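Local coordinates for Tat pathway signal sequence domain protein (Parabacteroides merdae, PDB 4Q9A) that probably hydrolyses ester bonds as a GDSL-like lipase or acylhydrolase of the SGNH hydrolase superfamily, at residues V144-T150 and I183-S189; L92-P96 and E136-N140; G104-W109 and K161-F166; L16-C20 and K63-Q67. All coordinates share one frame; numbering follows the deposited sequence.

Contact 1 of 4, residues V144-T150 and I183-S189; sequences VLCEPFT and IFVPFQS
L145 and V185 lace together two neighbouring strands of the parallel sheet in this SGNH hydrolase fold. L145 N donates to I183 O, L145 O accepts from V185 N at 3.1 Å, and E147 N ends the ladder on V185 O at 2.8 Å. Packing is close on the face carrying V144, C146 and V185, where compact residues suit a covered sheet. V144 CG1 lies 3.6 Å from V185 CG2, and F187 brings CE2 to 3.5 Å from C146 CB. Looser places lie at the margin: I183, whose tip turns away from V144, F184 on the opposite face, and P186 and S189 at the helix start. Beyond the strands, Q188 carries CG anti to its N (chi1 -161°) and bends at chi2, turning its amide to the backbone of T150. Q188 NE2 donates to T150 O at 2.8 Å, almost straight at 168°, while Q188 OE1 accepts from T150 N at 3.1 Å. A leucine here would probably leave both backbone groups of T150 without these mates and the loop there freer to shift. Q188 NE2 also reaches D192, and T150 OG1 bonds Y163 OH. Q188 N meets E147 OE1 from above the carboxylate plane at 3.0 Å, so this N-H at the helix start, with a long, weak ion pair from R170 to OE2, probably helps to stabilise the glutamate's negative charge.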
loop_
_atom_site.group_PDB
_atom_site.type_symbol
_atom_site.label_atom_id
_atom_site.label_comp_id
_atom_site.label_asym_id
_atom_site.label_seq_id
_atom_site.Cartn_x
_atom_site.Cartn_y
_atom_site.Cartn_z
ATOM N N VAL A 144 -1.418 -16.925 -12.016
ATOM C CA VAL A 144 -0.721 -15.684 -12.303
ATOM C C VAL A 144 0.737 -16.020 -12.065
ATOM O O VAL A 144 1.151 -16.151 -10.914
ATOM C CB VAL A 144 -1.189 -14.458 -11.459
ATOM C CG1 VAL A 144 -0.528 -13.185 -11.948
ATOM C CG2 VAL A 144 -2.693 -14.300 -11.470
ATOM N N LEU A 145 1.490 -16.246 -13.149
ATOM C CA LEU A 145 2.918 -16.531 -13.085
ATOM C C LEU A 145 3.670 -15.226 -13.327
ATOM O O LEU A 145 3.426 -14.559 -14.331
ATOM C CB LEU A 145 3.316 -17.630 -14.081
ATOM C CG LEU A 145 4.712 -18.221 -13.885
ATOM C CD1 LEU A 145 4.826 -19.005 -12.578
ATOM C CD2 LEU A 145 5.102 -19.068 -15.060
ATOM N N CYS A 146 4.533 -14.837 -12.375
ATOM C CA CYS A 146 5.298 -13.587 -12.402
ATOM C C CYS A 146 6.719 -13.794 -12.934
ATOM O O CYS A 146 7.354 -14.829 -12.663
ATOM C CB CYS A 146 5.333 -12.969 -11.010
ATOM S SG CYS A 146 3.705 -12.588 -10.317
ATOM N N GLU A 147 7.222 -12.785 -13.656
ATOM C CA GLU A 147 8.568 -12.808 -14.224
ATOM C C GLU A 147 9.622 -12.550 -13.127
ATOM O O GLU A 147 9.588 -11.472 -12.507
ATOM C CB GLU A 147 8.713 -11.761 -15.368
ATOM C CG GLU A 147 10.003 -11.874 -16.165
ATOM C CD GLU A 147 10.204 -10.870 -17.284
ATOM O OE1 GLU A 147 9.747 -9.711 -17.147
ATOM O OE2 GLU A 147 10.852 -11.236 -18.291
ATOM N N PRO A 148 10.592 -13.488 -12.910
ATOM C CA PRO A 148 11.703 -13.195 -11.973
ATOM C C PRO A 148 12.546 -12.042 -12.552
ATOM O O PRO A 148 12.624 -11.916 -13.783
ATOM C CB PRO A 148 12.461 -14.516 -11.888
ATOM C CG PRO A 148 12.140 -15.225 -13.144
ATOM C CD PRO A 148 10.790 -14.777 -13.603
ATOM N N PHE A 149 13.098 -11.153 -11.701
ATOM C CA PHE A 149 13.769 -9.938 -12.176
ATOM C C PHE A 149 14.975 -9.501 -11.347
ATOM O O PHE A 149 15.159 -9.960 -10.220
ATOM C CB PHE A 149 12.743 -8.769 -12.146
ATOM C CG PHE A 149 12.157 -8.535 -10.761
ATOM C CD1 PHE A 149 12.800 -7.709 -9.844
ATOM C CD2 PHE A 149 11.009 -9.205 -10.350
ATOM C CE1 PHE A 149 12.308 -7.564 -8.542
ATOM C CE2 PHE A 149 10.511 -9.047 -9.056
ATOM C CZ PHE A 149 11.162 -8.224 -8.161
ATOM N N THR A 150 15.715 -8.497 -11.868
ATOM C CA THR A 150 16.857 -7.834 -11.223
ATOM C C THR A 150 17.029 -6.396 -11.715
ATOM O O THR A 150 16.760 -6.090 -12.885
ATOM C CB THR A 150 18.197 -8.559 -11.463
ATOM O OG1 THR A 150 18.472 -8.574 -12.869
ATOM C CG2 THR A 150 18.269 -9.958 -10.842
ATOM N N ILE A 183 -1.626 -16.215 -16.730
ATOM C CA ILE A 183 -1.381 -14.775 -16.840
ATOM C C ILE A 183 0.119 -14.596 -16.524
ATOM O O ILE A 183 0.667 -15.329 -15.678
ATOM C CB ILE A 183 -2.321 -13.901 -15.942
ATOM C CG1 ILE A 183 -3.823 -14.097 -16.323
ATOM C CG2 ILE A 183 -1.888 -12.416 -15.903
ATOM C CD1 ILE A 183 -4.462 -13.075 -17.214
ATOM N N PHE A 184 0.780 -13.668 -17.239
ATOM C CA PHE A 184 2.194 -13.426 -17.043
ATOM C C PHE A 184 2.458 -11.941 -16.669
ATOM O O PHE A 184 2.091 -11.024 -17.414
ATOM C CB PHE A 184 2.973 -13.873 -18.287
ATOM C CG PHE A 184 4.467 -13.868 -18.094
ATOM C CD1 PHE A 184 5.083 -14.794 -17.253
ATOM C CD2 PHE A 184 5.261 -12.921 -18.731
ATOM C CE1 PHE A 184 6.473 -14.771 -17.055
ATOM C CE2 PHE A 184 6.647 -12.898 -18.534
ATOM C CZ PHE A 184 7.247 -13.834 -17.709
ATOM N N VAL A 185 3.056 -11.708 -15.488
ATOM C CA VAL A 185 3.372 -10.338 -15.059
ATOM C C VAL A 185 4.848 -10.076 -15.454
ATOM O O VAL A 185 5.746 -10.742 -14.926
ATOM C CB VAL A 185 3.068 -10.028 -13.559
ATOM C CG1 VAL A 185 3.007 -8.522 -13.338
ATOM C CG2 VAL A 185 1.765 -10.670 -13.095
ATOM N N PRO A 186 5.110 -9.183 -16.446
ATOM C CA PRO A 186 6.497 -8.977 -16.909
ATOM C C PRO A 186 7.240 -7.909 -16.105
ATOM O O PRO A 186 7.525 -6.810 -16.613
ATOM C CB PRO A 186 6.308 -8.567 -18.373
ATOM C CG PRO A 186 4.954 -7.911 -18.412
ATOM C CD PRO A 186 4.166 -8.337 -17.209
ATOM N N PHE A 187 7.574 -8.251 -14.854
ATOM C CA PHE A 187 8.231 -7.355 -13.907
ATOM C C PHE A 187 9.515 -6.722 -14.445
ATOM O O PHE A 187 9.715 -5.535 -14.215
ATOM C CB PHE A 187 8.518 -8.071 -12.591
ATOM C CG PHE A 187 7.317 -8.340 -11.712
ATOM C CD1 PHE A 187 6.289 -7.408 -11.600
ATOM C CD2 PHE A 187 7.263 -9.471 -10.914
ATOM C CE1 PHE A 187 5.213 -7.624 -10.741
ATOM C CE2 PHE A 187 6.177 -9.693 -10.062
ATOM C CZ PHE A 187 5.162 -8.765 -9.975
ATOM N N GLN A 188 10.347 -7.469 -15.196
ATOM C CA GLN A 188 11.598 -6.951 -15.749
ATOM C C GLN A 188 11.358 -5.718 -16.637
ATOM O O GLN A 188 12.018 -4.701 -16.420
ATOM C CB GLN A 188 12.384 -8.045 -16.510
ATOM C CG GLN A 188 13.872 -7.748 -16.731
ATOM C CD GLN A 188 14.675 -7.634 -15.452
ATOM O OE1 GLN A 188 15.148 -8.628 -14.872
ATOM N NE2 GLN A 188 14.888 -6.393 -15.011
ATOM N N SER A 189 10.381 -5.780 -17.569
ATOM C CA SER A 189 10.025 -4.677 -18.479
ATOM C C SER A 189 9.684 -3.416 -17.703
ATOM O O SER A 189 10.121 -2.318 -18.086
ATOM C CB SER A 189 8.837 -5.067 -19.343
ATOM O OG SER A 189 9.017 -6.386 -19.826
#

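Contact 2 of 4, residues L92-P96 and E136-N140; sequences LAFQP and EKLPN
K137 meets L92 where the beta-alpha-beta crossover from strand 98-102 to strand 142-146 comes back past its own beginning. The crossover's last helix, 120-137, ends here, against the turn that follows helix 88-92 and leads into strand 98-102. K137 lays the start of its side chain across the leucine at about a right angle, CG 4.0 Å from L92 CD2. Bends at chi2 and chi3 then lead its amine away, a compromise that suits lysine at an exposed position: methylenes for the apolar neighbour, charge for the water.

L138, just past the last helical residue, carries most of the contact. CG stands anti to the carbonyl carbon (chi1 -63°), which sends the forked end against L92 and Q95, the two ends of a type I turn, and against P96 just after it. The two methyls divide the work. CD1 of L138 sits 3.6 Å from P96 CD and 4.1 Å from L92 CD1, while L138 CD2 comes down on Q95, 3.7 Å from its CA. Q95 takes a positive phi (50°) as it leaves the turn; CG of its extended side chain adds a flank 4.0 Å from L138 CD2. The join is thus wholly apolar, and a branched leucine fits it because one residue must fill two directions. Past N140 the chain gains a polar tie as well: P96 O accepts a hydrogen bond from OG1 of T141.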
loop_
_atom_site.group_PDB
_atom_site.type_symbol
_atom_site.label_atom_id
_atom_site.label_comp_id
_atom_site.label_asym_id
_atom_site.label_seq_id
_atom_site.Cartn_x
_atom_site.Cartn_y
_atom_site.Cartn_z
ATOM N N LEU A 92 -2.388 -26.131 -1.697
ATOM C CA LEU A 92 -3.510 -27.016 -1.991
ATOM C C LEU A 92 -4.628 -26.905 -0.975
ATOM O O LEU A 92 -5.789 -26.803 -1.370
ATOM C CB LEU A 92 -3.015 -28.451 -2.123
ATOM C CG LEU A 92 -2.777 -28.961 -3.559
ATOM C CD1 LEU A 92 -2.051 -27.933 -4.451
ATOM C CD2 LEU A 92 -2.035 -30.275 -3.535
ATOM N N ALA A 93 -4.264 -26.825 0.316
ATOM C CA ALA A 93 -5.155 -26.690 1.469
ATOM C C ALA A 93 -6.031 -25.448 1.376
ATOM O O ALA A 93 -7.132 -25.452 1.901
ATOM C CB ALA A 93 -4.331 -26.629 2.741
ATOM N N PHE A 94 -5.559 -24.398 0.718
ATOM C CA PHE A 94 -6.302 -23.152 0.601
ATOM C C PHE A 94 -7.383 -23.221 -0.447
ATOM O O PHE A 94 -8.302 -22.388 -0.419
ATOM C CB PHE A 94 -5.340 -22.000 0.252
ATOM C CG PHE A 94 -4.454 -21.619 1.396
ATOM C CD1 PHE A 94 -3.262 -22.299 1.632
ATOM C CD2 PHE A 94 -4.824 -20.609 2.271
ATOM C CE1 PHE A 94 -2.451 -21.966 2.719
ATOM C CE2 PHE A 94 -4.001 -20.263 3.356
ATOM C CZ PHE A 94 -2.816 -20.939 3.564
ATOM N N GLN A 95 -7.241 -24.169 -1.411
ATOM C CA GLN A 95 -8.109 -24.316 -2.584
ATOM C C GLN A 95 -8.230 -22.938 -3.265
ATOM O O GLN A 95 -9.342 -22.412 -3.380
ATOM C CB GLN A 95 -9.466 -24.905 -2.196
ATOM C CG GLN A 95 -9.411 -26.385 -1.983
ATOM C CD GLN A 95 -10.675 -26.857 -1.351
ATOM O OE1 GLN A 95 -11.762 -26.734 -1.927
ATOM N NE2 GLN A 95 -10.554 -27.379 -0.129
ATOM N N PRO A 96 -7.090 -22.288 -3.627
ATOM C CA PRO A 96 -7.173 -20.930 -4.182
ATOM C C PRO A 96 -7.883 -20.835 -5.526
ATOM O O PRO A 96 -7.651 -21.640 -6.438
ATOM C CB PRO A 96 -5.706 -20.510 -4.323
ATOM C CG PRO A 96 -4.947 -21.805 -4.417
ATOM C CD PRO A 96 -5.682 -22.732 -3.522
ATOM N N GLU A 136 -3.528 -30.180 -12.034
ATOM C CA GLU A 136 -4.000 -31.549 -11.821
ATOM C C GLU A 136 -4.883 -31.611 -10.565
ATOM O O GLU A 136 -6.001 -32.100 -10.651
ATOM C CB GLU A 136 -2.793 -32.493 -11.674
ATOM C CG GLU A 136 -2.719 -33.645 -12.657
ATOM C CD GLU A 136 -1.335 -33.988 -13.199
ATOM O OE1 GLU A 136 -0.423 -34.313 -12.401
ATOM O OE2 GLU A 136 -1.172 -33.968 -14.441
ATOM N N LYS A 137 -4.400 -31.058 -9.425
ATOM C CA LYS A 137 -5.084 -31.067 -8.126
ATOM C C LYS A 137 -6.143 -29.942 -7.978
ATOM O O LYS A 137 -7.163 -30.162 -7.322
ATOM C CB LYS A 137 -4.064 -31.006 -6.965
ATOM C CG LYS A 137 -3.108 -32.218 -6.883
ATOM C CD LYS A 137 -3.804 -33.534 -6.494
ATOM C CE LYS A 137 -3.011 -34.389 -5.537
ATOM N NZ LYS A 137 -3.774 -35.600 -5.135
ATOM N N LEU A 138 -5.924 -28.768 -8.575
ATOM C CA LEU A 138 -6.903 -27.677 -8.540
ATOM C C LEU A 138 -7.208 -27.262 -9.983
ATOM O O LEU A 138 -6.659 -26.267 -10.462
ATOM C CB LEU A 138 -6.387 -26.480 -7.720
ATOM C CG LEU A 138 -6.115 -26.667 -6.219
ATOM C CD1 LEU A 138 -5.130 -25.600 -5.708
ATOM C CD2 LEU A 138 -7.402 -26.637 -5.399
ATOM N N PRO A 139 -8.018 -28.053 -10.727
ATOM C CA PRO A 139 -8.243 -27.750 -12.149
ATOM C C PRO A 139 -8.962 -26.435 -12.466
ATOM O O PRO A 139 -8.925 -26.023 -13.625
ATOM C CB PRO A 139 -9.062 -28.941 -12.633
ATOM C CG PRO A 139 -9.654 -29.526 -11.442
ATOM C CD PRO A 139 -8.679 -29.319 -10.350
ATOM N N ASN A 140 -9.569 -25.759 -11.475
ATOM C CA ASN A 140 -10.255 -24.477 -11.716
ATOM C C ASN A 140 -9.444 -23.268 -11.255
ATOM O O ASN A 140 -9.909 -22.130 -11.383
ATOM C CB ASN A 140 -11.606 -24.440 -11.026
ATOM C CG ASN A 140 -12.521 -25.566 -11.405
ATOM O OD1 ASN A 140 -13.011 -26.287 -10.533
ATOM N ND2 ASN A 140 -12.750 -25.750 -12.698
#

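Contact 3 of 4, residues G104-W109 and K161-F166; sequences GVNDYW and KWYPMF
Y108 and W162 meet obliquely at the centre of an aromatic cluster that also includes W109 and F166. One face of the W162 ring system bears Y108 CE2, offset toward the rim, and V105 CG2 stands at its edge, 4.0 Å from W162 CH2. W162 CZ2 lies over a face of the W109 indole, 3.4 Å from W109 CD1. On the Y108 ring, one face takes F166 CB near the rim. The F166 ring has W162 CZ3 over one face, and its edge receives Y108 CB and G104 O, the latter 3.7 Å from F166 CE1.

Segment 104-109 opens with Gly-Val-Asn-Asp, which matches the block III Gly-x-Asn-Asp motif of SGNH hydrolases, whose asparagine helps form the oxyanion hole in relatives; N106 makes a weak hydrogen bond to OG of the phosphoserine S28. The cluster packs the start of helix 106-113, beside a probable active site, against the end of helix 159-162. Glycine suits position 104 because, with its positive phi, a side chain would collide with the carbonyl oxygen of the residue before it. Tyrosine suits 108: its flat ring packs among W162 and F166 while its hydroxyl lies against M165 (selenomethionine here). With CG anti to the backbone N (chi1 -178°), the ring extends across the contact, and Y108 OH donates to K161 O at 2.7 Å from 37° above the carbonyl plane.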
loop_
_atom_site.group_PDB
_atom_site.type_symbol
_atom_site.label_atom_id
_atom_site.label_comp_id
_atom_site.label_asym_id
_atom_site.label_seq_id
_atom_site.Cartn_x
_atom_site.Cartn_y
_atom_site.Cartn_z
ATOM N N GLY A 104 12.282 -17.877 -8.909
ATOM C CA GLY A 104 13.349 -17.955 -9.891
ATOM C C GLY A 104 14.641 -17.245 -9.573
ATOM O O GLY A 104 15.701 -17.668 -10.045
ATOM N N VAL A 105 14.578 -16.144 -8.818
ATOM C CA VAL A 105 15.781 -15.372 -8.514
ATOM C C VAL A 105 16.746 -16.198 -7.633
ATOM O O VAL A 105 17.952 -16.180 -7.881
ATOM C CB VAL A 105 15.460 -13.976 -7.922
ATOM C CG1 VAL A 105 14.982 -14.053 -6.469
ATOM C CG2 VAL A 105 16.642 -13.022 -8.068
ATOM N N ASN A 106 16.212 -16.944 -6.651
ATOM C CA ASN A 106 17.016 -17.762 -5.736
ATOM C C ASN A 106 17.610 -18.977 -6.456
ATOM O O ASN A 106 18.762 -19.343 -6.208
ATOM C CB ASN A 106 16.190 -18.188 -4.534
ATOM C CG ASN A 106 15.960 -17.071 -3.553
ATOM O OD1 ASN A 106 16.794 -16.179 -3.387
ATOM N ND2 ASN A 106 14.827 -17.099 -2.871
ATOM N N ASP A 107 16.840 -19.525 -7.412
ATOM C CA ASP A 107 17.157 -20.646 -8.285
ATOM C C ASP A 107 18.396 -20.374 -9.148
ATOM O O ASP A 107 18.921 -21.291 -9.809
ATOM C CB ASP A 107 15.947 -20.927 -9.174
ATOM C CG ASP A 107 14.733 -21.329 -8.381
ATOM O OD1 ASP A 107 14.093 -20.431 -7.780
ATOM O OD2 ASP A 107 14.452 -22.541 -8.312
ATOM N N TYR A 108 18.839 -19.102 -9.160
ATOM C CA TYR A 108 20.056 -18.671 -9.827
ATOM C C TYR A 108 21.034 -18.132 -8.776
ATOM O O TYR A 108 22.156 -18.622 -8.677
ATOM C CB TYR A 108 19.779 -17.633 -10.933
ATOM C CG TYR A 108 21.046 -17.224 -11.647
ATOM C CD1 TYR A 108 21.639 -18.061 -12.587
ATOM C CD2 TYR A 108 21.701 -16.035 -11.326
ATOM C CE1 TYR A 108 22.838 -17.714 -13.212
ATOM C CE2 TYR A 108 22.905 -15.681 -11.937
ATOM C CZ TYR A 108 23.462 -16.518 -12.895
ATOM O OH TYR A 108 24.635 -16.175 -13.523
ATOM N N TRP A 109 20.598 -17.135 -7.986
ATOM C CA TRP A 109 21.419 -16.468 -6.981
ATOM C C TRP A 109 22.129 -17.426 -6.011
ATOM O O TRP A 109 23.306 -17.221 -5.706
ATOM C CB TRP A 109 20.560 -15.485 -6.183
ATOM C CG TRP A 109 21.328 -14.442 -5.423
ATOM C CD1 TRP A 109 22.630 -14.069 -5.608
ATOM C CD2 TRP A 109 20.803 -13.578 -4.411
ATOM N NE1 TRP A 109 22.954 -13.045 -4.750
ATOM C CE2 TRP A 109 21.847 -12.716 -4.010
ATOM C CE3 TRP A 109 19.537 -13.432 -3.816
ATOM C CZ2 TRP A 109 21.670 -11.739 -3.027
ATOM C CZ3 TRP A 109 19.365 -12.459 -2.844
ATOM C CH2 TRP A 109 20.418 -11.621 -2.466
ATOM N N LYS A 161 28.643 -11.830 -13.299
ATOM C CA LYS A 161 28.199 -13.058 -12.628
ATOM C C LYS A 161 26.699 -13.338 -12.812
ATOM O O LYS A 161 26.224 -14.358 -12.310
ATOM C CB LYS A 161 28.534 -12.994 -11.113
ATOM C CG LYS A 161 30.023 -12.812 -10.797
ATOM C CD LYS A 161 30.466 -13.583 -9.566
ATOM C CE LYS A 161 31.963 -13.477 -9.344
ATOM N NZ LYS A 161 32.715 -14.683 -9.823
ATOM N N TRP A 162 25.960 -12.474 -13.548
ATOM C CA TRP A 162 24.511 -12.644 -13.708
ATOM C C TRP A 162 24.012 -12.739 -15.138
ATOM O O TRP A 162 23.140 -13.563 -15.418
ATOM C CB TRP A 162 23.775 -11.477 -13.040
ATOM C CG TRP A 162 23.612 -11.649 -11.567
ATOM C CD1 TRP A 162 24.556 -11.444 -10.604
ATOM C CD2 TRP A 162 22.440 -12.105 -10.892
ATOM N NE1 TRP A 162 24.041 -11.738 -9.368
ATOM C CE2 TRP A 162 22.743 -12.150 -9.514
ATOM C CE3 TRP A 162 21.148 -12.465 -11.318
ATOM C CZ2 TRP A 162 21.800 -12.534 -8.555
ATOM C CZ3 TRP A 162 20.219 -12.858 -10.370
ATOM C CH2 TRP A 162 20.541 -12.877 -9.005
ATOM N N TYR A 163 24.489 -11.858 -16.020
ATOM C CA TYR A 163 23.982 -11.762 -17.386
ATOM C C TYR A 163 24.991 -12.297 -18.405
ATOM O O TYR A 163 26.201 -12.130 -18.208
ATOM C CB TYR A 163 23.586 -10.304 -17.696
ATOM C CG TYR A 163 22.884 -9.635 -16.530
ATOM C CD1 TYR A 163 21.539 -9.884 -16.260
ATOM C CD2 TYR A 163 23.585 -8.818 -15.644
ATOM C CE1 TYR A 163 20.903 -9.315 -15.155
ATOM C CE2 TYR A 163 22.957 -8.236 -14.540
ATOM C CZ TYR A 163 21.614 -8.487 -14.299
ATOM O OH TYR A 163 20.997 -7.898 -13.220
ATOM N N PRO A 164 24.523 -12.999 -19.474
ATOM C CA PRO A 164 23.118 -13.252 -19.871
ATOM C C PRO A 164 22.445 -14.475 -19.240
ATOM O O PRO A 164 21.277 -14.734 -19.532
ATOM C CB PRO A 164 23.239 -13.465 -21.385
ATOM C CG PRO A 164 24.586 -14.113 -21.559
ATOM C CD PRO A 164 25.469 -13.515 -20.486
HETATM N N MSE A 165 23.176 -15.229 -18.404
HETATM C CA MSE A 165 22.720 -16.461 -17.744
HETATM C C MSE A 165 21.308 -16.362 -17.186
HETATM O O MSE A 165 20.467 -17.213 -17.490
HETATM C CB MSE A 165 23.656 -16.829 -16.583
HETATM C CG MSE A 165 25.014 -17.359 -17.008
HETATM SE SE MSE A 165 26.171 -15.957 -17.660
HETATM C CE MSE A 165 26.621 -15.023 -16.001
ATOM N N PHE A 166 21.057 -15.323 -16.368
ATOM C CA PHE A 166 19.778 -15.146 -15.695
ATOM C C PHE A 166 18.615 -14.897 -16.677
ATOM O O PHE A 166 17.491 -15.320 -16.381
ATOM C CB PHE A 166 19.836 -14.046 -14.620
ATOM C CG PHE A 166 18.589 -13.973 -13.763
ATOM C CD1 PHE A 166 18.289 -14.987 -12.852
ATOM C CD2 PHE A 166 17.694 -12.906 -13.890
ATOM C CE1 PHE A 166 17.131 -14.923 -12.069
ATOM C CE2 PHE A 166 16.536 -12.843 -13.105
ATOM C CZ PHE A 166 16.263 -13.852 -12.201
#

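Contact 4 of 4, residues L16-C20 and K63-Q67; sequences LKKDC and KAALQ
L66 O receives D19 N at 2.7 Å, arriving nearly in line with the carbonyl, and K18 CA sits 3.4 Å from L66 O in a CA-H...O contact. A second carbonyl helps: Q67 O faces the CA of D19, 3.5 Å away. The approach goes with a type II turn from K17 to C20, with D19 in its positive-phi position (55°), where asparagine, aspartate and glycine are at ease. The turn thereby offers the N-H of D19 to the end of the 3-10 segment 64-66.

Leucines fill the other side. L66 sets CD2 against the K17 carbonyl carbon at 3.7 Å and CD1 against L16 CB at 3.9 Å, while L16 CD1 crosses the side chain of K63 at about a right angle, 3.8 Å from its CG. Here K63 serves through its methylenes. Within the turn, K18 curls at chi3 and chi4 to bring NZ to D19 OD2, on the syn side of the carboxylate, at 3.0 Å; this salt bridge holds the two charged ends together at the surface. A leucine in place of D19 would probably leave that ammonium group without its mate and the lysine arm free to swing.

The contact lies at the edge of the fold: 16-20 leads into strand 21-26, while segment 63-67 joins helix 51-62 to strand 69-72, with C20 and K69 continuing the pairing by a backbone hydrogen bond. L228 near the C terminus covers L16 and K63, and Y202 of the second subunit packs on Q67.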
loop_
_atom_site.group_PDB
_atom_site.type_symbol
_atom_site.label_atom_id
_atom_site.label_comp_id
_atom_site.label_asym_id
_atom_site.label_seq_id
_atom_site.Cartn_x
_atom_site.Cartn_y
_atom_site.Cartn_z
ATOM N N LEU A 16 -13.034 -12.963 -10.988
ATOM C CA LEU A 16 -13.242 -13.156 -9.552
ATOM C C LEU A 16 -14.704 -13.336 -9.222
ATOM O O LEU A 16 -15.552 -12.662 -9.807
ATOM C CB LEU A 16 -12.709 -11.967 -8.740
ATOM C CG LEU A 16 -11.249 -11.542 -8.930
ATOM C CD1 LEU A 16 -11.010 -10.249 -8.235
ATOM C CD2 LEU A 16 -10.257 -12.578 -8.412
ATOM N N LYS A 17 -14.996 -14.194 -8.240
ATOM C CA LYS A 17 -16.349 -14.437 -7.746
ATOM C C LYS A 17 -16.478 -13.879 -6.329
ATOM O O LYS A 17 -15.479 -13.456 -5.758
ATOM C CB LYS A 17 -16.664 -15.945 -7.775
ATOM C CG LYS A 17 -15.719 -16.820 -6.946
ATOM C CD LYS A 17 -16.183 -18.244 -7.031
ATOM C CE LYS A 17 -15.267 -19.211 -6.361
ATOM N NZ LYS A 17 -15.606 -20.612 -6.745
ATOM N N LYS A 18 -17.692 -13.899 -5.745
ATOM C CA LYS A 18 -17.873 -13.477 -4.350
ATOM C C LYS A 18 -17.106 -14.456 -3.460
ATOM O O LYS A 18 -17.044 -15.653 -3.768
ATOM C CB LYS A 18 -19.364 -13.398 -3.942
ATOM C CG LYS A 18 -19.616 -12.543 -2.697
ATOM C CD LYS A 18 -21.100 -12.448 -2.315
ATOM C CE LYS A 18 -21.611 -13.601 -1.461
ATOM N NZ LYS A 18 -21.231 -13.475 -0.023
ATOM N N ASP A 19 -16.463 -13.929 -2.411
ATOM C CA ASP A 19 -15.684 -14.678 -1.423
ATOM C C ASP A 19 -14.574 -15.532 -2.094
ATOM O O ASP A 19 -14.219 -16.592 -1.578
ATOM C CB ASP A 19 -16.602 -15.548 -0.527
ATOM C CG ASP A 19 -17.848 -14.841 -0.026
ATOM O OD1 ASP A 19 -17.712 -13.780 0.626
ATOM O OD2 ASP A 19 -18.962 -15.363 -0.256
ATOM N N CYS A 20 -14.004 -15.046 -3.208
ATOM C CA CYS A 20 -12.920 -15.723 -3.932
ATOM C C CYS A 20 -11.638 -15.746 -3.093
ATOM O O CYS A 20 -11.341 -14.777 -2.392
ATOM C CB CYS A 20 -12.667 -15.062 -5.286
ATOM S SG CYS A 20 -12.133 -13.327 -5.163
ATOM N N LYS A 63 -12.099 -4.459 -5.689
ATOM C CA LYS A 63 -13.071 -5.537 -5.856
ATOM C C LYS A 63 -13.782 -5.849 -4.521
ATOM O O LYS A 63 -14.100 -7.009 -4.227
ATOM C CB LYS A 63 -12.351 -6.778 -6.423
ATOM C CG LYS A 63 -11.525 -6.551 -7.702
ATOM C CD LYS A 63 -12.347 -6.201 -8.956
ATOM C CE LYS A 63 -11.441 -5.994 -10.155
ATOM N NZ LYS A 63 -12.097 -5.212 -11.237
ATOM N N ALA A 64 -14.051 -4.796 -3.721
ATOM C CA ALA A 64 -14.690 -4.858 -2.391
ATOM C C ALA A 64 -16.053 -5.574 -2.372
ATOM O O ALA A 64 -16.337 -6.300 -1.419
ATOM C CB ALA A 64 -14.859 -3.461 -1.842
ATOM N N ALA A 65 -16.885 -5.372 -3.424
ATOM C CA ALA A 65 -18.213 -5.978 -3.587
ATOM C C ALA A 65 -18.143 -7.494 -3.631
ATOM O O ALA A 65 -19.145 -8.157 -3.372
ATOM C CB ALA A 65 -18.854 -5.467 -4.856
ATOM N N LEU A 66 -16.960 -8.043 -3.939
ATOM C CA LEU A 66 -16.716 -9.486 -4.020
ATOM C C LEU A 66 -16.121 -10.044 -2.719
ATOM O O LEU A 66 -16.046 -11.261 -2.560
ATOM C CB LEU A 66 -15.791 -9.789 -5.204
ATOM C CG LEU A 66 -16.353 -9.396 -6.584
ATOM C CD1 LEU A 66 -15.251 -9.268 -7.598
ATOM C CD2 LEU A 66 -17.418 -10.376 -7.049
ATOM N N GLN A 67 -15.744 -9.156 -1.782
ATOM C CA GLN A 67 -15.145 -9.470 -0.474
ATOM C C GLN A 67 -14.128 -10.629 -0.596
ATOM O O GLN A 67 -14.385 -11.742 -0.124
ATOM C CB GLN A 67 -16.219 -9.741 0.569
ATOM C CG GLN A 67 -16.825 -8.449 1.084
ATOM C CD GLN A 67 -17.270 -8.608 2.504
ATOM O OE1 GLN A 67 -16.471 -8.922 3.394
ATOM N NE2 GLN A 67 -18.562 -8.403 2.758
#

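Overall arrangement
From the N terminus, contact 4 comes first, closing the loop of strand 21-26 and helix 51-62 before strand 69-72 begins. The other three interlock. Contact 2 opens at 92-96 and contact 3 at 104-109; contact 2 closes at 136-140, while contact 3 waits until 161-166, so the two cross. Contact 1, opening at 144-150 and closing at 183-189, crosses contact 3 but follows contact 2 in series. Contact 4 joins two loops that lead into strands, contact 2 such a loop and the end of helix 120-137, contact 1 the last two strands, and contact 3 the helices beyond their far ends. Contacts 1 and 3 touch, P148 packing on F166; the centres of contacts 3 and 4 lie about 37 Å apart.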